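Local coordinates for attaching and effacing protein, pathogenesis factor (Escherichia coli, PDB 4E9L) that probably mediates bacterial adhesion as a surface protein of the intimin/invasin family, this piece comprising consecutive immunoglobulin-like domains, at residues A[299-304]-A[377-382]; A[316-321]-A[384-389]; A[336-341]-A[347-352]; A[355-358]-A[362-365]. All coordinates share one frame; numbering follows the deposited sequence.

Contact 1 (A[299-304]-A[377-382]); sequences STLVAD and VMPRVN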
loop_
_atom_site.group_PDB
_atom_site.type_symbol
_atom_site.label_atom_id
_atom_site.label_comp_id
_atom_site.label_asym_id
_atom_site.label_seq_id
_atom_site.Cartn_x
_atom_site.Cartn_y
_atom_site.Cartn_z
ATOM N N SER A 299 -11.176 26.274 -18.238
ATOM C CA SER A 299 -10.561 26.049 -19.541
ATOM C C SER A 299 -11.136 27.004 -20.575
ATOM O O SER A 299 -12.253 27.492 -20.375
ATOM C CB SER A 299 -10.727 24.592 -19.934
ATOM O OG SER A 299 -9.981 23.783 -19.030
ATOM N N THR A 300 -10.358 27.342 -21.632
ATOM C CA THR A 300 -10.808 28.302 -22.663
ATOM C C THR A 300 -10.476 27.838 -24.076
ATOM O O THR A 300 -9.479 27.178 -24.287
ATOM C CB THR A 300 -10.193 29.715 -22.441
ATOM O OG1 THR A 300 -8.767 29.665 -22.557
ATOM C CG2 THR A 300 -10.589 30.357 -21.104
ATOM N N LEU A 301 -11.295 28.255 -25.055
ATOM C CA LEU A 301 -11.076 27.991 -26.461
ATOM C C LEU A 301 -11.282 29.299 -27.206
ATOM O O LEU A 301 -12.331 29.916 -27.058
ATOM C CB LEU A 301 -12.047 26.917 -27.006
ATOM C CG LEU A 301 -11.858 26.591 -28.511
ATOM C CD1 LEU A 301 -10.473 25.918 -28.775
ATOM C CD2 LEU A 301 -12.975 25.722 -29.030
ATOM N N VAL A 302 -10.287 29.730 -27.979
ATOM C CA VAL A 302 -10.358 30.945 -28.822
ATOM C C VAL A 302 -9.922 30.567 -30.251
ATOM O O VAL A 302 -9.234 29.567 -30.419
ATOM C CB VAL A 302 -9.502 32.136 -28.265
ATOM C CG1 VAL A 302 -9.967 32.568 -26.871
ATOM C CG2 VAL A 302 -8.009 31.806 -28.245
ATOM N N ALA A 303 -10.255 31.407 -31.253
ATOM C CA ALA A 303 -9.846 31.256 -32.644
ATOM C C ALA A 303 -9.105 32.535 -33.011
ATOM O O ALA A 303 -9.281 33.528 -32.306
ATOM C CB ALA A 303 -11.084 31.083 -33.530
ATOM N N ASP A 304 -8.245 32.521 -34.048
ATOM C CA ASP A 304 -7.534 33.734 -34.486
ATOM C C ASP A 304 -8.436 34.667 -35.350
ATOM O O ASP A 304 -8.064 35.801 -35.638
ATOM C CB ASP A 304 -6.196 33.399 -35.198
ATOM C CG ASP A 304 -6.301 32.626 -36.507
ATOM O OD1 ASP A 304 -7.388 32.605 -37.100
ATOM O OD2 ASP A 304 -5.264 32.126 -36.987
ATOM N N VAL A 377 -18.514 25.579 -31.699
ATOM C CA VAL A 377 -17.404 24.636 -31.615
ATOM C C VAL A 377 -17.206 24.182 -30.156
ATOM O O VAL A 377 -16.837 24.997 -29.300
ATOM C CB VAL A 377 -16.100 25.240 -32.236
ATOM C CG1 VAL A 377 -14.942 24.260 -32.163
ATOM C CG2 VAL A 377 -16.311 25.683 -33.676
ATOM N N MET A 378 -17.432 22.890 -29.889
ATOM C CA MET A 378 -17.286 22.365 -28.539
ATOM C C MET A 378 -16.086 21.435 -28.449
ATOM O O MET A 378 -16.121 20.320 -28.994
ATOM C CB MET A 378 -18.589 21.707 -28.021
ATOM C CG MET A 378 -18.465 21.079 -26.611
ATOM S SD MET A 378 -17.850 22.177 -25.278
ATOM C CE MET A 378 -19.295 23.284 -25.067
ATOM N N PRO A 379 -14.989 21.893 -27.800
ATOM C CA PRO A 379 -13.823 21.019 -27.638
ATOM C C PRO A 379 -14.187 19.843 -26.725
ATOM O O PRO A 379 -15.072 19.954 -25.849
ATOM C CB PRO A 379 -12.775 21.926 -26.995
ATOM C CG PRO A 379 -13.561 22.932 -26.249
ATOM C CD PRO A 379 -14.788 23.177 -27.092
ATOM N N ARG A 380 -13.512 18.726 -26.949
ATOM C CA ARG A 380 -13.733 17.491 -26.213
ATOM C C ARG A 380 -12.416 16.947 -25.693
ATOM O O ARG A 380 -11.410 16.933 -26.421
ATOM C CB ARG A 380 -14.401 16.442 -27.140
ATOM C CG ARG A 380 -15.875 16.693 -27.400
ATOM C CD ARG A 380 -16.670 16.060 -26.278
ATOM N NE ARG A 380 -18.088 16.387 -26.344
ATOM C CZ ARG A 380 -19.021 15.561 -26.798
ATOM N NH1 ARG A 380 -18.691 14.352 -27.238
ATOM N NH2 ARG A 380 -20.295 15.939 -26.820
ATOM N N VAL A 381 -12.435 16.470 -24.442
ATOM C CA VAL A 381 -11.257 15.871 -23.792
ATOM C C VAL A 381 -11.789 14.642 -23.040
ATOM O O VAL A 381 -12.677 14.784 -22.201
ATOM C CB VAL A 381 -10.516 16.873 -22.846
ATOM C CG1 VAL A 381 -9.418 16.173 -22.058
ATOM C CG2 VAL A 381 -9.927 18.051 -23.613
ATOM N N ASN A 382 -11.275 13.449 -23.366
ATOM C CA ASN A 382 -11.704 12.173 -22.751
ATOM C C ASN A 382 -13.232 11.996 -22.790
ATOM O O ASN A 382 -13.856 11.670 -21.778
ATOM C CB ASN A 382 -11.128 12.014 -21.318
ATOM C CG ASN A 382 -9.618 11.870 -21.251
ATOM O OD1 ASN A 382 -8.963 11.299 -22.145
ATOM N ND2 ASN A 382 -9.030 12.357 -20.163
#
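V377 and P379 both touch L301, and on the L301 side a single methyl, CD2, does the work. At V377 the contact has two parts. The methyl CG1 lies 4.0 Å from L301 CD2. The carbonyl oxygen V377 O is also near, 3.9 Å from L301 CD2. This is plain van der Waals contact with an apolar methyl. V377 CG1 is anti to the backbone N (chi1 -180°), which sets it beside its own carbonyl carbon. M378 follows with its side chain directed away from 299-304, and its backbone pairs with V337. P379 then turns back toward the leucine. Its ring carbon CD is the nearest atom of 377-382, 3.7 Å from L301 CD2. The ring carbon CG is 4.0 Å from the same L301 CD2. On the other side, L301 chi1 of -180° sends CG toward 377-382, and chi2 of 66° turns CD2 to face both V377 and P379. No hydrogen bond joins the two segments. Further along, V381 turns to other neighbours: L331, A386 and F318. The contact is small and buried. It bridges the two sheets of an immunoglobulin-like beta sandwich. Strand 300-303 is the edge of one sheet and is hydrogen-bonded to strand 313-319. Strand 373-381 belongs to the other sheet and pairs with strands 337-339, 384-385 and 391-395. L301 also packs on F318 and on L391, one from each sheet.

Contact 2 (A[316-321]-A[384-389]); sequences LTFTMK and QNAVAQ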
loop_
_atom_site.group_PDB
_atom_site.type_symbol
_atom_site.label_atom_id
_atom_site.label_comp_id
_atom_site.label_asym_id
_atom_site.label_seq_id
_atom_site.Cartn_x
_atom_site.Cartn_y
_atom_site.Cartn_z
ATOM N N LEU A 316 -7.082 27.386 -33.765
ATOM C CA LEU A 316 -7.797 27.250 -32.495
ATOM C C LEU A 316 -6.742 27.155 -31.410
ATOM O O LEU A 316 -5.752 26.441 -31.596
ATOM C CB LEU A 316 -8.663 25.948 -32.472
ATOM C CG LEU A 316 -9.772 25.851 -33.518
ATOM C CD1 LEU A 316 -10.593 24.566 -33.318
ATOM C CD2 LEU A 316 -10.657 27.115 -33.526
ATOM N N THR A 317 -6.943 27.868 -30.287
ATOM C CA THR A 317 -6.045 27.806 -29.123
ATOM C C THR A 317 -6.866 27.362 -27.931
ATOM O O THR A 317 -7.777 28.074 -27.495
ATOM C CB THR A 317 -5.271 29.121 -28.877
ATOM O OG1 THR A 317 -4.503 29.435 -30.034
ATOM C CG2 THR A 317 -4.298 29.008 -27.682
ATOM N N PHE A 318 -6.562 26.156 -27.436
ATOM C CA PHE A 318 -7.268 25.539 -26.332
ATOM C C PHE A 318 -6.377 25.495 -25.095
ATOM O O PHE A 318 -5.309 24.892 -25.141
ATOM C CB PHE A 318 -7.800 24.153 -26.743
ATOM C CG PHE A 318 -8.425 23.362 -25.620
ATOM C CD1 PHE A 318 -9.528 23.856 -24.923
ATOM C CD2 PHE A 318 -7.880 22.147 -25.220
ATOM C CE1 PHE A 318 -10.086 23.138 -23.863
ATOM C CE2 PHE A 318 -8.434 21.433 -24.143
ATOM C CZ PHE A 318 -9.526 21.944 -23.466
ATOM N N THR A 319 -6.796 26.206 -24.007
ATOM C CA THR A 319 -6.036 26.280 -22.747
ATOM C C THR A 319 -6.771 25.422 -21.754
ATOM O O THR A 319 -7.934 25.677 -21.459
ATOM C CB THR A 319 -5.886 27.733 -22.271
ATOM O OG1 THR A 319 -5.127 28.432 -23.248
ATOM C CG2 THR A 319 -5.187 27.842 -20.899
ATOM N N MET A 320 -6.108 24.395 -21.268
ATOM C CA MET A 320 -6.752 23.463 -20.373
ATOM C C MET A 320 -6.208 23.550 -18.945
ATOM O O MET A 320 -5.000 23.444 -18.721
ATOM C CB MET A 320 -6.635 22.054 -20.968
ATOM C CG MET A 320 -7.145 20.974 -20.083
ATOM S SD MET A 320 -7.608 19.477 -20.969
ATOM C CE MET A 320 -6.098 18.999 -21.723
ATOM N N LYS A 321 -7.114 23.762 -17.989
ATOM C CA LYS A 321 -6.746 23.805 -16.576
ATOM C C LYS A 321 -7.616 22.855 -15.725
ATOM O O LYS A 321 -8.735 22.516 -16.129
ATOM C CB LYS A 321 -6.873 25.232 -16.047
ATOM C CG LYS A 321 -5.782 26.174 -16.544
ATOM C CD LYS A 321 -5.910 27.546 -15.888
ATOM C CE LYS A 321 -5.014 28.584 -16.534
ATOM N NZ LYS A 321 -5.613 29.117 -17.773
ATOM N N GLN A 384 -15.531 14.257 -22.878
ATOM C CA GLN A 384 -16.330 15.259 -22.159
ATOM C C GLN A 384 -16.181 16.660 -22.760
ATOM O O GLN A 384 -15.096 16.986 -23.247
ATOM C CB GLN A 384 -15.890 15.324 -20.674
ATOM C CG GLN A 384 -16.052 14.018 -19.881
ATOM C CD GLN A 384 -17.497 13.669 -19.624
ATOM O OE1 GLN A 384 -18.048 12.746 -20.230
ATOM N NE2 GLN A 384 -18.146 14.408 -18.730
ATOM N N ASN A 385 -17.227 17.526 -22.617
ATOM C CA ASN A 385 -17.155 18.930 -23.030
ATOM C C ASN A 385 -16.020 19.570 -22.245
ATOM O O ASN A 385 -15.924 19.381 -21.032
ATOM C CB ASN A 385 -18.459 19.669 -22.754
ATOM C CG ASN A 385 -19.586 19.285 -23.680
ATOM O OD1 ASN A 385 -19.445 18.473 -24.600
ATOM N ND2 ASN A 385 -20.734 19.866 -23.445
ATOM N N ALA A 386 -15.119 20.241 -22.946
ATOM C CA ALA A 386 -13.910 20.776 -22.338
ATOM C C ALA A 386 -13.958 22.272 -21.973
ATOM O O ALA A 386 -13.026 22.775 -21.341
ATOM C CB ALA A 386 -12.720 20.457 -23.230
ATOM N N VAL A 387 -15.025 22.982 -22.370
ATOM C CA VAL A 387 -15.232 24.392 -21.990
ATOM C C VAL A 387 -16.659 24.562 -21.481
ATOM O O VAL A 387 -17.505 23.722 -21.784
ATOM C CB VAL A 387 -14.860 25.450 -23.057
ATOM C CG1 VAL A 387 -13.351 25.447 -23.343
ATOM C CG2 VAL A 387 -15.687 25.271 -24.333
ATOM N N ALA A 388 -16.927 25.626 -20.712
ATOM C CA ALA A 388 -18.280 25.869 -20.176
ATOM C C ALA A 388 -19.290 26.167 -21.315
ATOM O O ALA A 388 -20.408 25.631 -21.321
ATOM C CB ALA A 388 -18.253 27.031 -19.187
ATOM N N GLN A 389 -18.887 27.024 -22.253
ATOM C CA GLN A 389 -19.728 27.443 -23.384
ATOM C C GLN A 389 -18.941 27.289 -24.681
ATOM O O GLN A 389 -17.748 27.588 -24.699
ATOM C CB GLN A 389 -20.215 28.904 -23.202
ATOM C CG GLN A 389 -21.269 29.080 -22.078
ATOM C CD GLN A 389 -22.502 28.217 -22.269
ATOM O OE1 GLN A 389 -23.037 27.619 -21.329
ATOM N NE2 GLN A 389 -22.968 28.111 -23.495
#
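In the core of the immunoglobulin-like beta sandwich, F318 of one sheet meets A386 and V387, which follow the short strand 384-385 of the other. The far end of the phenyl ring makes the contact. F318 CZ lies 3.5 Å from A386 CB, the closest approach between the segments. The methyl comes to the ring obliquely. The A386 carbonyl oxygen sits at the ring edge, in its plane, with A386 O 3.9 Å from F318 CE1. V387 adds a methyl near the same plane, its CG1 4.0 Å from F318 CE1. The F318 side chain swings out opposite its own amide nitrogen (chi1 174°), and this sends the ring across the gap between the sheets. At A386 the chain leaves the extended form, with psi at -7°, and in this bend the methyl and the carbonyl of one residue both meet the ring. No hydrogen bond crosses the contact, and all three residues are buried. Strand 313-319 runs between strands 300-303 and 361-367, and F318 bonds through its backbone to Y362. The ring also packs on P333. A386 rests on M294, and V387 on P379 of strand 373-381.

Contact 3 (A[336-341]-A[347-352]); sequences PVFSGA and ERPSAG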
loop_
_atom_site.group_PDB
_atom_site.type_symbol
_atom_site.label_atom_id
_atom_site.label_comp_id
_atom_site.label_asym_id
_atom_site.label_seq_id
_atom_site.Cartn_x
_atom_site.Cartn_y
_atom_site.Cartn_z
ATOM N N PRO A 336 -13.229 18.231 -31.983
ATOM C CA PRO A 336 -14.338 19.025 -31.420
ATOM C C PRO A 336 -15.682 18.602 -32.034
ATOM O O PRO A 336 -15.710 17.911 -33.046
ATOM C CB PRO A 336 -14.010 20.478 -31.824
ATOM C CG PRO A 336 -12.724 20.430 -32.578
ATOM C CD PRO A 336 -12.463 19.005 -32.978
ATOM N N VAL A 337 -16.779 18.993 -31.395
ATOM C CA VAL A 337 -18.151 18.729 -31.848
ATOM C C VAL A 337 -18.679 20.060 -32.457
ATOM O O VAL A 337 -18.498 21.123 -31.871
ATOM C CB VAL A 337 -19.017 18.229 -30.661
ATOM C CG1 VAL A 337 -20.499 18.316 -30.981
ATOM C CG2 VAL A 337 -18.629 16.797 -30.259
ATOM N N PHE A 338 -19.267 19.991 -33.650
ATOM C CA PHE A 338 -19.793 21.164 -34.377
ATOM C C PHE A 338 -21.302 21.139 -34.491
ATOM O O PHE A 338 -21.867 20.098 -34.811
ATOM C CB PHE A 338 -19.179 21.228 -35.803
ATOM C CG PHE A 338 -17.666 21.228 -35.801
ATOM C CD1 PHE A 338 -16.950 20.066 -36.091
ATOM C CD2 PHE A 338 -16.954 22.385 -35.497
ATOM C CE1 PHE A 338 -15.546 20.068 -36.108
ATOM C CE2 PHE A 338 -15.554 22.386 -35.515
ATOM C CZ PHE A 338 -14.859 21.220 -35.792
ATOM N N SER A 339 -21.952 22.296 -34.279
ATOM C CA SER A 339 -23.399 22.470 -34.460
ATOM C C SER A 339 -23.680 23.867 -35.019
ATOM O O SER A 339 -22.758 24.684 -35.115
ATOM C CB SER A 339 -24.152 22.212 -33.149
ATOM O OG SER A 339 -23.794 23.165 -32.162
ATOM N N GLY A 340 -24.931 24.119 -35.415
ATOM C CA GLY A 340 -25.331 25.397 -35.993
ATOM C C GLY A 340 -25.318 25.333 -37.505
ATOM O O GLY A 340 -24.875 24.323 -38.057
ATOM N N ALA A 341 -25.839 26.387 -38.181
ATOM C CA ALA A 341 -25.961 26.464 -39.649
ATOM C C ALA A 341 -24.657 26.111 -40.400
ATOM O O ALA A 341 -24.705 25.343 -41.356
ATOM C CB ALA A 341 -26.445 27.852 -40.070
ATOM N N GLU A 347 -19.772 19.892 -47.148
ATOM C CA GLU A 347 -18.474 19.810 -46.477
ATOM C C GLU A 347 -18.624 20.366 -45.073
ATOM O O GLU A 347 -18.950 21.542 -44.895
ATOM C CB GLU A 347 -17.392 20.611 -47.228
ATOM C CG GLU A 347 -17.200 20.156 -48.658
ATOM C CD GLU A 347 -16.033 20.825 -49.350
ATOM O OE1 GLU A 347 -16.260 21.760 -50.152
ATOM O OE2 GLU A 347 -14.887 20.381 -49.116
ATOM N N ARG A 348 -18.423 19.506 -44.087
ATOM C CA ARG A 348 -18.535 19.809 -42.672
ATOM C C ARG A 348 -17.209 20.445 -42.192
ATOM O O ARG A 348 -16.168 20.104 -42.757
ATOM C CB ARG A 348 -18.779 18.489 -41.918
ATOM C CG ARG A 348 -19.434 18.690 -40.570
ATOM C CD ARG A 348 -20.070 17.450 -39.977
ATOM N NE ARG A 348 -20.446 17.761 -38.605
ATOM C CZ ARG A 348 -21.691 17.925 -38.184
ATOM N NH1 ARG A 348 -22.714 17.695 -39.001
ATOM N NH2 ARG A 348 -21.929 18.280 -36.930
ATOM N N PRO A 349 -17.194 21.340 -41.166
ATOM C CA PRO A 349 -15.898 21.849 -40.663
ATOM C C PRO A 349 -15.080 20.699 -40.065
ATOM O O PRO A 349 -15.657 19.721 -39.581
ATOM C CB PRO A 349 -16.293 22.838 -39.556
ATOM C CG PRO A 349 -17.745 23.141 -39.792
ATOM C CD PRO A 349 -18.320 21.888 -40.379
ATOM N N SER A 350 -13.746 20.823 -40.059
ATOM C CA SER A 350 -12.894 19.747 -39.544
ATOM C C SER A 350 -11.696 20.363 -38.835
ATOM O O SER A 350 -11.090 21.275 -39.389
ATOM C CB SER A 350 -12.387 18.909 -40.728
ATOM O OG SER A 350 -11.516 17.867 -40.338
ATOM N N ALA A 351 -11.322 19.845 -37.661
ATOM C CA ALA A 351 -10.119 20.329 -36.979
ATOM C C ALA A 351 -9.018 19.297 -37.183
ATOM O O ALA A 351 -9.293 18.101 -37.172
ATOM C CB ALA A 351 -10.375 20.544 -35.487
ATOM N N GLY A 352 -7.800 19.766 -37.414
ATOM C CA GLY A 352 -6.655 18.877 -37.590
ATOM C C GLY A 352 -6.132 18.411 -36.238
ATOM O O GLY A 352 -6.750 18.679 -35.202
#
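The ring of F338 carries P349 on one face. P349 CB stands over the ring centre, 4.1 Å from the F338 ring centroid and 9° off the ring normal, a CH-pi contact. The P349 carbonyl carbon also lies over this face, with P349 O 3.5 Å from F338 CE1. S350 CA and A351 N approach the ring obliquely. The phenyl and pyrrolidine groups lie against each other and point opposite ways. The second flat group is the guanidinium of R348, with the F338 carbonyl oxygen at its edge, near its plane. R348 NH2 lies 2.8 Å from F338 O. A chi1 of -158° carries the exposed R348 chain away from its amide, and its extended run from CG to NE reaches back to the strand. The segments flank the loop by which the chain passes from one sheet of the immunoglobulin-like sandwich to the other. Strand 337-339 pairs with strand 373-381, while 350-358 is an outermost strand of the opposite sheet. Beside the phenyl ring, P336 meets A351, and P336 CD is 3.6 Å from A351 CB. Around the contact, F338 also packs on V377 and L366, and P349 on L375. E347 forms a salt bridge with K311.

Contact 4 (A[355-358]-A[362-365]); sequences TEKG and YVST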
loop_
_atom_site.group_PDB
_atom_site.type_symbol
_atom_site.label_atom_id
_atom_site.label_comp_id
_atom_site.label_asym_id
_atom_site.label_seq_id
_atom_site.Cartn_x
_atom_site.Cartn_y
_atom_site.Cartn_z
ATOM N N THR A 355 -1.583 20.071 -31.271
ATOM C CA THR A 355 -0.185 20.078 -30.858
ATOM C C THR A 355 -0.087 20.877 -29.556
ATOM O O THR A 355 -0.562 22.012 -29.507
ATOM C CB THR A 355 0.734 20.648 -31.953
ATOM O OG1 THR A 355 0.537 19.898 -33.142
ATOM C CG2 THR A 355 2.218 20.606 -31.553
ATOM N N GLU A 356 0.553 20.311 -28.520
ATOM C CA GLU A 356 0.712 21.072 -27.274
ATOM C C GLU A 356 1.944 21.958 -27.451
ATOM O O GLU A 356 3.065 21.448 -27.537
ATOM C CB GLU A 356 0.817 20.137 -26.048
ATOM C CG GLU A 356 0.653 20.890 -24.738
ATOM C CD GLU A 356 0.866 20.121 -23.451
ATOM O OE1 GLU A 356 0.994 18.873 -23.487
ATOM O OE2 GLU A 356 0.867 20.783 -22.390
ATOM N N LYS A 357 1.717 23.270 -27.599
ATOM C CA LYS A 357 2.754 24.272 -27.894
ATOM C C LYS A 357 3.172 25.110 -26.673
ATOM O O LYS A 357 4.210 25.791 -26.690
ATOM C CB LYS A 357 2.294 25.172 -29.056
ATOM C CG LYS A 357 2.100 24.424 -30.375
ATOM C CD LYS A 357 2.503 25.290 -31.563
ATOM C CE LYS A 357 1.939 24.837 -32.896
ATOM N NZ LYS A 357 2.616 23.613 -33.404
ATOM N N GLY A 358 2.336 25.077 -25.650
ATOM C CA GLY A 358 2.603 25.718 -24.368
ATOM C C GLY A 358 2.145 24.786 -23.265
ATOM O O GLY A 358 1.445 23.809 -23.537
ATOM N N TYR A 362 -3.061 23.866 -26.242
ATOM C CA TYR A 362 -3.146 23.003 -27.422
ATOM C C TYR A 362 -3.634 23.801 -28.620
ATOM O O TYR A 362 -4.596 24.574 -28.514
ATOM C CB TYR A 362 -4.018 21.759 -27.143
ATOM C CG TYR A 362 -3.586 20.983 -25.899
ATOM C CD1 TYR A 362 -3.962 21.401 -24.619
ATOM C CD2 TYR A 362 -2.838 19.812 -26.007
ATOM C CE1 TYR A 362 -3.550 20.701 -23.476
ATOM C CE2 TYR A 362 -2.429 19.102 -24.876
ATOM C CZ TYR A 362 -2.790 19.549 -23.610
ATOM O OH TYR A 362 -2.387 18.830 -22.499
ATOM N N VAL A 363 -2.951 23.628 -29.762
ATOM C CA VAL A 363 -3.285 24.375 -30.983
ATOM C C VAL A 363 -3.728 23.394 -32.079
ATOM O O VAL A 363 -3.139 22.317 -32.218
ATOM C CB VAL A 363 -2.079 25.291 -31.409
ATOM C CG1 VAL A 363 -2.326 25.978 -32.748
ATOM C CG2 VAL A 363 -1.766 26.332 -30.328
ATOM N N SER A 364 -4.786 23.753 -32.819
ATOM C CA SER A 364 -5.296 22.972 -33.957
ATOM C C SER A 364 -5.737 23.918 -35.071
ATOM O O SER A 364 -6.177 25.036 -34.809
ATOM C CB SER A 364 -6.489 22.112 -33.538
ATOM O OG SER A 364 -7.029 21.383 -34.632
ATOM N N THR A 365 -5.660 23.451 -36.310
ATOM C CA THR A 365 -6.108 24.225 -37.459
ATOM C C THR A 365 -7.516 23.770 -37.768
ATOM O O THR A 365 -7.750 22.577 -37.996
ATOM C CB THR A 365 -5.192 23.986 -38.676
ATOM O OG1 THR A 365 -3.875 24.491 -38.381
ATOM C CG2 THR A 365 -5.725 24.649 -39.940
#
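T355 and V363 form an antiparallel hydrogen-bonded pair, and E356 and Y362 the adjoining non-hydrogen-bonded pair. The first pair has two backbone bonds: T355 N donates to V363 O at 2.9 Å, and V363 N donates to T355 O, also at 2.9 Å. Both are fairly straight. Past E356 the strand carries a classic beta bulge, where K357 and G358 both face V361. Among the side chains, E356 and Y362 cross obliquely. E356 CG lies over one face of the ring, offset toward its rim and 3.9 Å from the Y362 ring centroid. The carboxylate plane is turned 28° from the ring. With chi1 at -167°, E356 starts out across the ring, and the extended chain beyond CG brings the carboxylate near the phenol end. Its main partners are outside the hairpin strands: OE1 takes a bond from G330 N, and OE2 bonds T329 OG1 and G360 N. Y362 OH bonds V328 O and L331 N. K357 and V363 touch more loosely, K357 CE being 4.3 Å from V363 CB. The hairpin joins the outermost strand 350-358 to strand 361-367, whose other neighbour is strand 313-319. There Y362 packs on F318, and V363 on E315 and T317.

All four contacts lie in the last immunoglobulin-like domain of the modelled chain. From the N terminus, 299-304 opens contact 1 and 316-321 opens contact 2, the two lying on neighbouring strands of one sheet. Next, contact 3 closes a short loop between 336-341 and 347-352, and contact 4 closes the hairpin 355-365. These two follow in series, and both are nested inside contacts 1 and 2. Then 377-382 closes contact 1, and 384-389 closes contact 2, so the two long loops cross. Contacts 1, 2 and 3 each join the two sheets. Contact 4 works within one sheet. It shares strand 350-358 with contact 3, whose G352 bonds T365 of contact 4, backbone to backbone.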